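Local structure of 3,6-diketocamphane 1,6-monooxygenase (Pseudomonas putida, 4UWM) at residues F9-P15 / I50-I54; L227-K231 / A337-W341. The protein catalyses the FMNH2- and oxygen-dependent Baeyer-Villiger oxidation of (1S,4S)-bornane-2,5-dione to (1S,4S)-5-oxo-1,2-campholide during degradation of (-)-camphor. All blocks are in the same frame, centred on the assembly; numbering follows the deposited sequence.

Contact 1: residues F9-P15 / I50-I54; sequences FHPYMRP and IWENI. With FMN (flavin mononucleotide), chain C.
At the FMN pocket two loops lie against each other, Pro-11 to Met-13 facing Trp-51 to Asn-53. The direct hydrogen bond between them is Met-13 N to Trp-51 O, 3.0 Å and nearly straight at 170°, the donor tilted 22° from the carbonyl plane. Farther along, the indole of Trp-51 carries Pro-15 and Arg-14 over one face: Pro-15 CD sits 3.6 Å from the centroid of the Trp-51 six-membered ring and Arg-14 CA, toward the rim, completes a pair of CH-pi contacts. With CG anti to its carbonyl carbon (chi1 -73°), Trp-51 places its ring face against Arg-14 and Pro-15, while its NE1 bonds Gln-182 of the second subunit. Both loops follow barrel strands, 4-9 and 40-43, at the C-terminal end of the TIM barrel, where the flavin is bound. At that end His-10 NE2 donates to FMN N5 over 2.8 Å, its ND1 bonded to Glu-347, and a cis peptide joins His-10 to Pro-11. The Tyr-12 hydroxyl oxygen lies over the centre of the His-10 ring. Glu-52, bent at chi2, brings OE2 to the edge of the Tyr-12 ring, 3.6 Å from CE1; a water 2.8 Å from Glu-52 OE2 also bonds Tyr-12 OH, and Tyr-284 bonds the same carboxylate oxygen. Asn-53 turns its amide across Pro-11 and Met-13. Its OD1 is buried without a hydrogen-bond partner, 3.1 Å from Pro-11 CG, whereas ND2 bonds Thr-22. At the other end of the contact, Ile-54 CD1 meets the edge of the Phe-9 ring, 3.6 Å from CE2.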
ATOM      1  N   PHE A   9      -4.726 -13.459  -9.342  1.00 17.97           N
ATOM      2  CA  PHE A   9      -5.882 -12.637  -8.988  1.00 15.70           C
ATOM      3  C   PHE A   9      -5.751 -11.340  -9.774  1.00 18.98           C
ATOM      4  O   PHE A   9      -5.132 -10.353  -9.310  1.00 17.53           O
ATOM      5  CB  PHE A   9      -5.836 -12.391  -7.487  1.00 17.79           C
ATOM      6  CG  PHE A   9      -7.134 -11.929  -6.874  1.00 18.99           C
ATOM      7  CD1 PHE A   9      -8.225 -12.787  -6.758  1.00 24.27           C
ATOM      8  CD2 PHE A   9      -7.229 -10.653  -6.325  1.00 16.33           C
ATOM      9  CE1 PHE A   9      -9.404 -12.349  -6.148  1.00 28.49           C
ATOM     10  CE2 PHE A   9      -8.384 -10.208  -5.724  1.00 16.53           C
ATOM     11  CZ  PHE A   9      -9.486 -11.050  -5.643  1.00 22.66           C
ATOM     12  N   HIS A  10      -6.338 -11.336 -10.963  1.00 17.36           N
ATOM     13  CA  HIS A  10      -6.266 -10.170 -11.839  1.00 20.37           C
ATOM     14  C   HIS A  10      -6.765  -8.821 -11.319  1.00 22.94           C
ATOM     15  O   HIS A  10      -6.103  -7.808 -11.562  1.00 25.09           O
ATOM     16  CB  HIS A  10      -6.775 -10.451 -13.249  1.00 20.12           C
ATOM     17  CG  HIS A  10      -5.729 -11.034 -14.126  1.00 27.23           C
ATOM     18  ND1 HIS A  10      -5.595 -12.390 -14.324  1.00 29.59           N
ATOM     19  CD2 HIS A  10      -4.716 -10.449 -14.809  1.00 36.72           C
ATOM     20  CE1 HIS A  10      -4.559 -12.614 -15.112  1.00 32.89           C
ATOM     21  NE2 HIS A  10      -4.010 -11.455 -15.420  1.00 33.16           N
ATOM     22  N   PRO A  11      -7.924  -8.765 -10.669  1.00 20.43           N
ATOM     23  CA  PRO A  11      -8.901  -9.849 -10.594  1.00 21.74           C
ATOM     24  C   PRO A  11      -9.847  -9.778 -11.796  1.00 22.09           C
ATOM     25  O   PRO A  11      -9.608  -8.984 -12.720  1.00 20.65           O
ATOM     26  CB  PRO A  11      -9.659  -9.513  -9.327  1.00 20.50           C
ATOM     27  CG  PRO A  11      -9.685  -8.019  -9.343  1.00 21.44           C
ATOM     28  CD  PRO A  11      -8.324  -7.606  -9.860  1.00 23.76           C
ATOM     29  N   TYR A  12     -10.885 -10.615 -11.808  1.00 17.47           N
ATOM     30  CA  TYR A  12     -11.993 -10.415 -12.747  1.00 18.53           C
ATOM     31  C   TYR A  12     -13.287 -10.304 -11.932  1.00 19.78           C
ATOM     32  O   TYR A  12     -13.998 -11.298 -11.733  1.00 18.47           O
ATOM     33  CB  TYR A  12     -12.095 -11.570 -13.765  1.00 20.01           C
ATOM     34  CG  TYR A  12     -10.930 -11.627 -14.740  1.00 21.87           C
ATOM     35  CD1 TYR A  12     -10.764 -10.629 -15.705  1.00 21.07           C
ATOM     36  CD2 TYR A  12     -10.001 -12.668 -14.700  1.00 18.64           C
ATOM     37  CE1 TYR A  12      -9.696 -10.660 -16.592  1.00 21.89           C
ATOM     38  CE2 TYR A  12      -8.927 -12.701 -15.594  1.00 21.60           C
ATOM     39  CZ  TYR A  12      -8.794 -11.697 -16.538  1.00 21.97           C
ATOM     40  OH  TYR A  12      -7.755 -11.692 -17.443  1.00 25.75           O
ATOM     41  N   MET A  13     -13.547  -9.105 -11.437  1.00 15.34           N
ATOM     42  CA  MET A  13     -14.704  -8.840 -10.588  1.00 19.15           C
ATOM     43  C   MET A  13     -15.836  -8.348 -11.471  1.00 16.98           C
ATOM     44  O   MET A  13     -15.629  -7.454 -12.296  1.00 16.61           O
ATOM     45  CB  MET A  13     -14.406  -7.759  -9.535  1.00 14.53           C
ATOM     46  CG  MET A  13     -13.305  -8.050  -8.514  1.00 18.00           C
ATOM     47  SD  MET A  13     -13.545  -9.577  -7.560  1.00 22.60           S
ATOM     48  CE  MET A  13     -14.935  -9.166  -6.534  1.00 16.86           C
ATOM     49  N   ARG A  14     -17.050  -8.887 -11.275  1.00 20.19           N
ATOM     50  CA  ARG A  14     -18.226  -8.422 -12.034  0.70 18.79           C
ATOM     51  C   ARG A  14     -18.393  -6.917 -11.935  1.00 17.30           C
ATOM     52  O   ARG A  14     -18.296  -6.347 -10.841  1.00 19.18           O
ATOM     53  CB  ARG A  14     -19.526  -9.085 -11.540  0.70 21.25           C
ATOM     54  CG  ARG A  14     -19.665 -10.561 -11.839  0.70 23.29           C
ATOM     55  CD  ARG A  14     -21.134 -10.978 -11.797  0.70 24.74           C
ATOM     56  NE  ARG A  14     -21.774 -10.667 -10.520  0.70 23.25           N
ATOM     57  CZ  ARG A  14     -21.705 -11.432  -9.430  0.70 24.25           C
ATOM     58  NH1 ARG A  14     -21.013 -12.563  -9.452  0.70 26.39           N
ATOM     59  NH2 ARG A  14     -22.319 -11.059  -8.307  0.70 23.62           N
ATOM     60  N   PRO A  15     -18.661  -6.241 -13.069  1.00 19.84           N
ATOM     61  CA  PRO A  15     -18.903  -4.805 -12.986  1.00 24.65           C
ATOM     62  C   PRO A  15     -19.994  -4.476 -11.973  1.00 27.14           C
ATOM     63  O   PRO A  15     -21.008  -5.171 -11.912  1.00 24.58           O
ATOM     64  CB  PRO A  15     -19.339  -4.446 -14.415  1.00 24.51           C
ATOM     65  CG  PRO A  15     -18.542  -5.393 -15.235  1.00 23.74           C
ATOM     66  CD  PRO A  15     -18.604  -6.690 -14.471  1.00 20.44           C
ATOM     67  N   ILE A  50     -12.257  -2.008 -15.563  1.00 20.52           N
ATOM     68  CA  ILE A  50     -13.430  -2.299 -14.717  1.00 19.70           C
ATOM     69  C   ILE A  50     -13.365  -3.655 -14.037  1.00 18.62           C
ATOM     70  O   ILE A  50     -13.492  -3.733 -12.820  1.00 19.80           O
ATOM     71  CB  ILE A  50     -14.770  -2.183 -15.505  1.00 22.52           C
ATOM     72  CG1 ILE A  50     -14.945  -0.775 -16.079  1.00 24.48           C
ATOM     73  CG2 ILE A  50     -15.972  -2.576 -14.625  1.00 19.47           C
ATOM     74  CD1 ILE A  50     -15.190   0.301 -15.052  1.00 25.99           C
ATOM     75  N   TRP A  51     -13.220  -4.718 -14.826  1.00 16.08           N
ATOM     76  CA  TRP A  51     -13.118  -6.063 -14.286  1.00 19.96           C
ATOM     77  C   TRP A  51     -11.826  -6.234 -13.486  1.00 18.33           C
ATOM     78  O   TRP A  51     -11.840  -6.847 -12.410  1.00 16.63           O
ATOM     79  CB  TRP A  51     -13.163  -7.124 -15.394  1.00 19.16           C
ATOM     80  CG  TRP A  51     -14.503  -7.366 -16.058  1.00 19.81           C
ATOM     81  CD1 TRP A  51     -15.056  -6.644 -17.069  1.00 20.69           C
ATOM     82  CD2 TRP A  51     -15.420  -8.451 -15.787  1.00 19.22           C
ATOM     83  NE1 TRP A  51     -16.264  -7.206 -17.449  1.00 19.66           N
ATOM     84  CE2 TRP A  51     -16.509  -8.311 -16.677  1.00 24.24           C
ATOM     85  CE3 TRP A  51     -15.416  -9.524 -14.896  1.00 18.51           C
ATOM     86  CZ2 TRP A  51     -17.599  -9.197 -16.681  1.00 19.58           C
ATOM     87  CZ3 TRP A  51     -16.513 -10.417 -14.897  1.00 20.72           C
ATOM     88  CH2 TRP A  51     -17.583 -10.235 -15.780  1.00 20.26           C
ATOM     89  N   GLU A  52     -10.723  -5.689 -14.013  1.00 15.56           N
ATOM     90  CA  GLU A  52      -9.427  -5.823 -13.360  1.00 18.97           C
ATOM     91  C   GLU A  52      -9.255  -4.560 -12.517  1.00 16.34           C
ATOM     92  O   GLU A  52      -8.694  -3.569 -12.965  1.00 15.42           O
ATOM     93  CB  GLU A  52      -8.310  -5.975 -14.399  1.00 16.03           C
ATOM     94  CG  GLU A  52      -8.578  -7.059 -15.456  1.00 19.45           C
ATOM     95  CD  GLU A  52      -9.314  -6.575 -16.703  1.00 23.13           C
ATOM     96  OE1 GLU A  52      -9.935  -5.498 -16.685  1.00 20.01           O
ATOM     97  OE2 GLU A  52      -9.299  -7.316 -17.726  1.00 20.20           O
ATOM     98  N   ASN A  53      -9.785  -4.599 -11.301  1.00 14.94           N
ATOM     99  CA  ASN A  53     -10.056  -3.359 -10.569  1.00 15.39           C
ATOM    100  C   ASN A  53      -9.182  -3.155  -9.325  1.00 15.14           C
ATOM    101  O   ASN A  53      -9.644  -2.593  -8.336  1.00 14.31           O
ATOM    102  CB  ASN A  53     -11.564  -3.272 -10.225  1.00 15.46           C
ATOM    103  CG  ASN A  53     -12.023  -4.395  -9.319  1.00 15.55           C
ATOM    104  OD1 ASN A  53     -11.294  -5.350  -9.098  1.00 18.26           O
ATOM    105  ND2 ASN A  53     -13.237  -4.271  -8.758  1.00 16.80           N
ATOM    106  N   ILE A  54      -7.927  -3.614  -9.370  1.00 12.93           N
ATOM    107  CA  ILE A  54      -7.017  -3.379  -8.250  1.00 11.31           C
ATOM    108  C   ILE A  54      -5.849  -2.504  -8.733  1.00 11.42           C
ATOM    109  O   ILE A  54      -5.001  -2.991  -9.479  1.00 11.54           O
ATOM    110  CB  ILE A  54      -6.530  -4.720  -7.595  1.00 10.94           C
ATOM    111  CG1 ILE A  54      -7.700  -5.396  -6.838  1.00 13.57           C
ATOM    112  CG2 ILE A  54      -5.343  -4.491  -6.642  1.00 10.49           C
ATOM    113  CD1 ILE A  54      -7.349  -6.768  -6.262  1.00 15.25           C
TER
HETATM  114  N1  FMN C 400       0.611  -8.655 -17.702  0.60 52.04           N
HETATM  115  C2  FMN C 400       0.984  -8.735 -16.391  0.60 49.03           C
HETATM  116  O2  FMN C 400       1.993  -8.111 -16.001  0.60 46.98           O
HETATM  117  N3  FMN C 400       0.309  -9.468 -15.487  0.60 52.66           N
HETATM  118  C4  FMN C 400      -0.781 -10.175 -15.811  0.60 55.58           C
HETATM  119  O4  FMN C 400      -1.368 -10.839 -14.932  0.60 57.96           O
HETATM  120  C4A FMN C 400      -1.265 -10.145 -17.220  0.60 53.37           C
HETATM  121  N5  FMN C 400      -2.361 -10.826 -17.625  0.60 53.19           N
HETATM  122  C5A FMN C 400      -2.786 -10.787 -18.913  0.60 63.85           C
HETATM  123  C6  FMN C 400      -3.920 -11.507 -19.296  0.60 65.18           C
HETATM  124  C7  FMN C 400      -4.371 -11.479 -20.616  0.60 66.82           C
HETATM  125  C7M FMN C 400      -5.599 -12.263 -21.009  0.60 63.71           C
HETATM  126  C8  FMN C 400      -3.626 -10.667 -21.622  0.60 70.45           C
HETATM  127  C8M FMN C 400      -4.067 -10.599 -23.059  0.60 73.77           C
HETATM  128  C9  FMN C 400      -2.495  -9.949 -21.243  0.60 70.97           C
HETATM  129  C9A FMN C 400      -2.039  -9.975 -19.927  0.60 65.29           C
HETATM  130  N10 FMN C 400      -0.883  -9.250 -19.536  0.60 64.77           N
HETATM  131  C10 FMN C 400      -0.477  -9.317 -18.177  0.60 57.13           C
HETATM  132  C1' FMN C 400      -0.144  -8.429 -20.513  0.60 59.12           C
HETATM  133  C2' FMN C 400       1.052  -9.171 -21.092  0.60 56.71           C
HETATM  134  O2' FMN C 400       1.780  -9.751 -20.010  0.60 47.28           O
HETATM  135  C3' FMN C 400       1.958  -8.221 -21.870  0.60 57.22           C
HETATM  136  O3' FMN C 400       1.573  -8.256 -23.251  0.60 65.47           O
HETATM  137  C4' FMN C 400       3.429  -8.602 -21.691  0.60 50.39           C
HETATM  138  O4' FMN C 400       3.913  -8.127 -20.428  0.60 51.25           O
HETATM  139  C5' FMN C 400       4.327  -8.095 -22.813  0.60 46.99           C
HETATM  140  O5' FMN C 400       4.438  -9.179 -23.726  0.60 40.44           O
HETATM  141  P   FMN C 400       5.528  -9.257 -24.896  0.60 34.63           P
HETATM  142  O1P FMN C 400       6.801  -8.669 -24.374  0.60 33.41           O
HETATM  143  O2P FMN C 400       5.586 -10.742 -25.094  0.60 34.19           O
HETATM  144  O3P FMN C 400       4.888  -8.482 -26.013  0.60 39.47           O
HETATM  145  O   HOH W   1      -6.016  -5.145 -11.133  1.00 13.04           O
HETATM  146  O   HOH W   2      -7.222  -9.127 -18.219  1.00 35.65           O
HETATM  147  O   HOH W   3     -15.694  -4.772 -11.363  1.00 23.71           O

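Contact 2: residues L227-K231 / A337-W341; sequences LDALK and ATGGW
Leu-227 lays its CD2 methyl across Thr-338, 3.9 Å from CG2 of that threonine, and also reaches the Ala-337 methyl. The contact joins the first turn of helix 227-244 to the last turn of helix 324-338 and the two-glycine turn behind it, two of the helices surrounding the parallel strands of the TIM barrel. No hydrogen bond crosses between them; the fit is made mainly by methyl and methylene groups. One turn along from Leu-227, Leu-230 has CG anti to its backbone N (chi1 -171°), which carries CD2 into the angle between Thr-338 and Trp-341. That methyl lies 3.9 Å from Thr-338 CG2 and 3.8 Å from Trp-341 CZ3, meeting the indole obliquely. Thr-338 CG2 is therefore shared by both leucines, and Lys-231 CG adds a third neighbour. Lys-231 runs its aliphatic chain over the helix end, with CD 3.5 Å from Ala-337 O, before a bend at chi3 turns the amine onward. On the inner side Leu-230 and Trp-341 both rest on Val-255 of strand 254-261, and Phe-335 meets the Trp-341 ring edge-to-face. Gly-339 leaves the helix with positive phi (106°), as does Gly-340 after it, and the chain runs on to Trp-341. An ST turn spans this exit: Thr-338 OG1 sits between its own backbone N and carbonyl carbon, bonded to Leu-334 O in the last helical turn, while Gly-340 N donates to Thr-338 OG1 over 3.2 Å at 160°.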
ATOM      1  N   LEU A 227      -0.205 -24.299 -27.782  1.00 48.88           N
ATOM      2  CA  LEU A 227       1.014 -25.109 -27.645  1.00 46.09           C
ATOM      3  C   LEU A 227       2.249 -24.466 -28.276  1.00 43.07           C
ATOM      4  O   LEU A 227       3.343 -24.524 -27.711  1.00 38.45           O
ATOM      5  CB  LEU A 227       0.811 -26.511 -28.237  1.00 56.69           C
ATOM      6  CG  LEU A 227      -0.217 -27.472 -27.630  1.00 62.38           C
ATOM      7  CD1 LEU A 227      -0.364 -28.706 -28.513  1.00 57.09           C
ATOM      8  CD2 LEU A 227       0.169 -27.873 -26.214  1.00 58.17           C
ATOM      9  N   ASP A 228       2.070 -23.857 -29.446  1.00 41.65           N
ATOM     10  CA  ASP A 228       3.186 -23.272 -30.181  1.00 48.72           C
ATOM     11  C   ASP A 228       3.809 -22.108 -29.418  1.00 48.45           C
ATOM     12  O   ASP A 228       5.027 -22.083 -29.209  1.00 43.21           O
ATOM     13  CB  ASP A 228       2.757 -22.834 -31.588  1.00 51.20           C
ATOM     14  CG  ASP A 228       2.400 -24.015 -32.489  1.00 57.16           C
ATOM     15  OD1 ASP A 228       2.969 -25.116 -32.309  1.00 55.66           O
ATOM     16  OD2 ASP A 228       1.543 -23.834 -33.379  1.00 58.58           O
ATOM     17  N   ALA A 229       2.966 -21.166 -28.990  1.00 47.40           N
ATOM     18  CA  ALA A 229       3.420 -20.009 -28.210  1.00 40.36           C
ATOM     19  C   ALA A 229       4.094 -20.452 -26.927  1.00 32.20           C
ATOM     20  O   ALA A 229       5.115 -19.884 -26.548  1.00 41.53           O
ATOM     21  CB  ALA A 229       2.272 -19.044 -27.917  1.00 32.71           C
ATOM     22  N   LEU A 230       3.545 -21.470 -26.265  1.00 30.03           N
ATOM     23  CA  LEU A 230       4.142 -21.928 -25.023  1.00 30.96           C
ATOM     24  C   LEU A 230       5.560 -22.440 -25.275  1.00 41.74           C
ATOM     25  O   LEU A 230       6.498 -22.128 -24.533  1.00 38.51           O
ATOM     26  CB  LEU A 230       3.267 -22.980 -24.325  1.00 33.55           C
ATOM     27  CG  LEU A 230       3.713 -23.352 -22.901  1.00 43.31           C
ATOM     28  CD1 LEU A 230       3.780 -22.127 -21.989  1.00 42.14           C
ATOM     29  CD2 LEU A 230       2.827 -24.427 -22.286  1.00 46.89           C
ATOM     30  N   LYS A 231       5.720 -23.203 -26.350  1.00 46.03           N
ATOM     31  CA  LYS A 231       7.037 -23.706 -26.714  1.00 41.56           C
ATOM     32  C   LYS A 231       7.950 -22.575 -27.182  1.00 35.16           C
ATOM     33  O   LYS A 231       9.104 -22.510 -26.768  1.00 35.97           O
ATOM     34  CB  LYS A 231       6.921 -24.826 -27.752  1.00 41.13           C
ATOM     35  CG  LYS A 231       6.393 -26.132 -27.167  1.00 51.38           C
ATOM     36  CD  LYS A 231       6.534 -27.294 -28.146  1.00 57.45           C
ATOM     37  CE  LYS A 231       5.552 -27.177 -29.299  1.00 62.43           C
ATOM     38  NZ  LYS A 231       5.995 -27.985 -30.466  1.00 67.02           N
ATOM     39  N   ALA A 337       3.706 -32.678 -24.536  1.00 44.93           N
ATOM     40  CA  ALA A 337       3.759 -31.850 -25.739  1.00 44.22           C
ATOM     41  C   ALA A 337       4.729 -30.658 -25.680  1.00 52.04           C
ATOM     42  O   ALA A 337       5.224 -30.224 -26.723  1.00 54.59           O
ATOM     43  CB  ALA A 337       2.362 -31.390 -26.129  1.00 46.77           C
ATOM     44  N   THR A 338       5.006 -30.138 -24.480  1.00 49.49           N
ATOM     45  CA  THR A 338       5.785 -28.887 -24.335  1.00 44.62           C
ATOM     46  C   THR A 338       7.031 -28.998 -23.452  1.00 37.95           C
ATOM     47  O   THR A 338       7.922 -28.152 -23.529  1.00 45.87           O
ATOM     48  CB  THR A 338       4.929 -27.729 -23.751  1.00 41.68           C
ATOM     49  OG1 THR A 338       4.543 -28.050 -22.405  1.00 43.50           O
ATOM     50  CG2 THR A 338       3.685 -27.473 -24.594  1.00 47.04           C
ATOM     51  N   GLY A 339       7.071 -30.008 -22.590  1.00 41.83           N
ATOM     52  CA  GLY A 339       8.139 -30.145 -21.595  1.00 40.84           C
ATOM     53  C   GLY A 339       7.670 -29.793 -20.192  1.00 46.16           C
ATOM     54  O   GLY A 339       8.289 -30.191 -19.202  1.00 53.01           O
ATOM     55  N   GLY A 340       6.580 -29.032 -20.105  1.00 46.60           N
ATOM     56  CA  GLY A 340       5.991 -28.661 -18.814  1.00 51.87           C
ATOM     57  C   GLY A 340       6.434 -27.318 -18.240  1.00 43.54           C
ATOM     58  O   GLY A 340       7.014 -26.481 -18.942  1.00 44.62           O
ATOM     59  N   TRP A 341       6.147 -27.125 -16.954  1.00 42.40           N
ATOM     60  CA  TRP A 341       6.398 -25.864 -16.246  1.00 37.76           C
ATOM     61  C   TRP A 341       6.412 -26.157 -14.762  1.00 34.34           C
ATOM     62  O   TRP A 341       5.991 -27.232 -14.336  1.00 36.36           O
ATOM     63  CB  TRP A 341       5.298 -24.835 -16.558  1.00 36.52           C
ATOM     64  CG  TRP A 341       3.896 -25.351 -16.282  1.00 33.55           C
ATOM     65  CD1 TRP A 341       3.279 -25.450 -15.063  1.00 30.86           C
ATOM     66  CD2 TRP A 341       2.967 -25.869 -17.243  1.00 35.86           C
ATOM     67  NE1 TRP A 341       2.025 -25.989 -15.210  1.00 34.16           N
ATOM     68  CE2 TRP A 341       1.803 -26.246 -16.536  1.00 30.30           C
ATOM     69  CE3 TRP A 341       3.003 -26.052 -18.634  1.00 35.31           C
ATOM     70  CZ2 TRP A 341       0.687 -26.797 -17.170  1.00 35.24           C
ATOM     71  CZ3 TRP A 341       1.886 -26.592 -19.264  1.00 32.02           C
ATOM     72  CH2 TRP A 341       0.747 -26.959 -18.532  1.00 34.37           C
TER

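In the fold
Contact 1 and contact 2 lie in the same TIM barrel but do not touch: their centres are 28 Å apart and their nearest atoms about 14 Å. Both segments of contact 1 precede those of contact 2 in the sequence. Contact 1 belongs to the active-site end and supplies a hydrogen-bond donor to the flavin, His-10; it also reaches the second subunit. Contact 2 is set among the helices outside the strands, where neither segment meets another chain; its Leu-230 side chain remains about 12 Å from FMN. Its nearer tie to the cofactor site is Tyr-205, an FMN-binding residue that touches Asp-228 and Ala-229.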